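Local coordinates for functional macrophage inflammatory protein 1-alpha homolog (Human herpesvirus 8, PDB 1ZXT), which probably signals as a viral CC-type chemokine, binding CCR chemokine receptors through an interleukin-8-like chemokine fold, at residues I41-T44 with R48-C51. Sequence-based numbering, arbitrary orientation.
Sequences ILLT and RQIC
T44 and R48 close the hairpin end of this antiparallel pair through two bonds of different kind. T44 N donates to R48 O (2.9 Å), whereas R48 N donates to the side-chain T44 OG1 at 3.1 Å and a less straight 145°. A chi1 of 74° sets that hydroxyl between the backbone N and carbonyl carbon of T44, facing R48, and puts T44 CG2 3.5 Å from R48 O, where it also touches I50 CD1. Further along, L42 and I50 form the hydrogen-bonded pair: L42 N reaches I50 O at 2.9 Å, and I50 N returns a bond to L42 O at 3.1 Å. On the face bearing I41, L43, Q49 and C51, I41 divides its branches, CG2 against Q49 CB (3.6 Å) and CD1 against C51 SG (3.9 Å). The L43 and Q49 side chains lie side by side, with L43 CD1 3.8 Å from Q49 CG. Outward, strand 25-30 pairs with the far edge of 40-44, and C51 is disulfide-bonded to C12, tying the hairpin to the N-terminal region as in CC chemokines. Three of the four hydrogen bonds are thus backbone to backbone, supplemented by apolar contacts; in the fourth, the threonine hydroxyl takes the place where a hydrogen-bonded pair would normally use the T44 carbonyl, and so probably helps close the turn end.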
ATOM      1  N   ILE A  41       0.861  -0.145  -0.050  1.00 27.44           N
ATOM      2  CA  ILE A  41       0.538   0.885   0.936  1.00 30.11           C
ATOM      3  C   ILE A  41      -0.311   1.949   0.324  1.00 29.47           C
ATOM      4  O   ILE A  41       0.066   2.540  -0.641  1.00 29.77           O
ATOM      5  CB  ILE A  41       1.812   1.478   1.545  1.00 29.35           C
ATOM      6  CG1 ILE A  41       2.693   0.372   2.116  1.00 30.05           C
ATOM      7  CG2 ILE A  41       1.567   2.615   2.586  1.00 29.79           C
ATOM      8  CD1 ILE A  41       1.995  -0.541   3.100  1.00 29.62           C
ATOM      9  N   LEU A  42      -1.466   2.208   0.933  1.00 29.47           N
ATOM     10  CA  LEU A  42      -2.218   3.426   0.676  1.00 26.98           C
ATOM     11  C   LEU A  42      -1.808   4.444   1.697  1.00 28.02           C
ATOM     12  O   LEU A  42      -2.106   4.319   2.858  1.00 27.17           O
ATOM     13  CB  LEU A  42      -3.714   3.206   0.754  1.00 26.19           C
ATOM     14  CG  LEU A  42      -4.208   2.063  -0.132  1.00 26.13           C
ATOM     15  CD1 LEU A  42      -5.663   1.795   0.166  1.00 25.26           C
ATOM     16  CD2 LEU A  42      -3.959   2.253  -1.620  1.00 26.73           C
ATOM     17  N   LEU A  43      -1.114   5.470   1.245  1.00 27.81           N
ATOM     18  CA  LEU A  43      -0.527   6.444   2.172  1.00 30.24           C
ATOM     19  C   LEU A  43      -1.450   7.616   2.336  1.00 28.74           C
ATOM     20  O   LEU A  43      -1.955   8.261   1.383  1.00 28.78           O
ATOM     21  CB  LEU A  43       0.855   6.911   1.671  1.00 32.68           C
ATOM     22  CG  LEU A  43       1.574   7.915   2.598  1.00 29.44           C
ATOM     23  CD1 LEU A  43       2.136   7.161   3.748  1.00 31.36           C
ATOM     24  CD2 LEU A  43       2.608   8.741   1.818  1.00 34.23           C
ATOM     25  N   THR A  44      -1.759   7.938   3.572  1.00 28.27           N
ATOM     26  CA  THR A  44      -2.729   9.065   3.747  1.00 26.71           C
ATOM     27  C   THR A  44      -2.014  10.390   3.785  1.00 29.54           C
ATOM     28  O   THR A  44      -0.829  10.433   4.016  1.00 29.61           O
ATOM     29  CB  THR A  44      -3.610   8.932   5.029  1.00 25.62           C
ATOM     30  OG1 THR A  44      -2.794   9.227   6.150  1.00 28.35           O
ATOM     31  CG2 THR A  44      -4.063   7.464   5.314  1.00 26.38           C
ATOM     32  N   ARG A  48      -0.170   8.174   7.363  1.00 33.80           N
ATOM     33  CA  ARG A  48      -0.512   6.851   7.808  1.00 32.06           C
ATOM     34  C   ARG A  48      -0.354   5.859   6.670  1.00 31.63           C
ATOM     35  O   ARG A  48      -0.826   6.107   5.578  1.00 28.78           O
ATOM     36  CB  ARG A  48      -1.947   6.839   8.238  1.00 31.65           C
ATOM     37  CG  ARG A  48      -2.573   5.502   8.500  1.00 35.40           C
ATOM     38  CD  ARG A  48      -4.060   5.697   8.962  1.00 41.65           C
ATOM     39  NE  ARG A  48      -4.353   4.910  10.143  1.00 48.66           N
ATOM     40  CZ  ARG A  48      -5.049   5.317  11.188  1.00 44.84           C
ATOM     41  NH1 ARG A  48      -5.528   6.565  11.300  1.00 47.76           N
ATOM     42  NH2 ARG A  48      -5.181   4.463  12.180  1.00 52.05           N
ATOM     43  N   GLN A  49       0.313   4.746   6.939  1.00 31.56           N
ATOM     44  CA  GLN A  49       0.558   3.681   5.989  1.00 30.40           C
ATOM     45  C   GLN A  49      -0.501   2.613   6.209  1.00 30.78           C
ATOM     46  O   GLN A  49      -0.511   1.881   7.211  1.00 33.33           O
ATOM     47  CB  GLN A  49       1.967   3.113   6.173  1.00 32.66           C
ATOM     48  CG  GLN A  49       3.047   4.096   5.820  1.00 33.21           C
ATOM     49  CD  GLN A  49       4.428   3.685   6.307  1.00 38.42           C
ATOM     50  OE1 GLN A  49       4.688   2.544   6.608  1.00 39.54           O
ATOM     51  NE2 GLN A  49       5.292   4.673   6.459  1.00 41.19           N
ATOM     52  N   ILE A  50      -1.396   2.474   5.235  1.00 29.02           N
ATOM     53  CA  ILE A  50      -2.494   1.532   5.284  1.00 29.08           C
ATOM     54  C   ILE A  50      -2.129   0.363   4.364  1.00 29.58           C
ATOM     55  O   ILE A  50      -2.081   0.461   3.171  1.00 27.97           O
ATOM     56  CB  ILE A  50      -3.830   2.148   4.841  1.00 30.33           C
ATOM     57  CG1 ILE A  50      -4.293   3.297   5.774  1.00 26.92           C
ATOM     58  CG2 ILE A  50      -4.920   1.043   4.763  1.00 34.17           C
ATOM     59  CD1 ILE A  50      -5.567   3.875   5.383  1.00 24.19           C
ATOM     60  N   CYS A  51      -1.958  -0.809   4.963  1.00 28.30           N
ATOM     61  CA  CYS A  51      -1.754  -2.086   4.208  1.00 30.09           C
ATOM     62  C   CYS A  51      -3.032  -2.509   3.481  1.00 28.27           C
ATOM     63  O   CYS A  51      -4.068  -2.687   4.134  1.00 30.68           O
ATOM     64  CB  CYS A  51      -1.371  -3.157   5.117  1.00 30.24           C
ATOM     65  SG  CYS A  51       0.418  -3.163   5.476  1.00 30.91           S
TER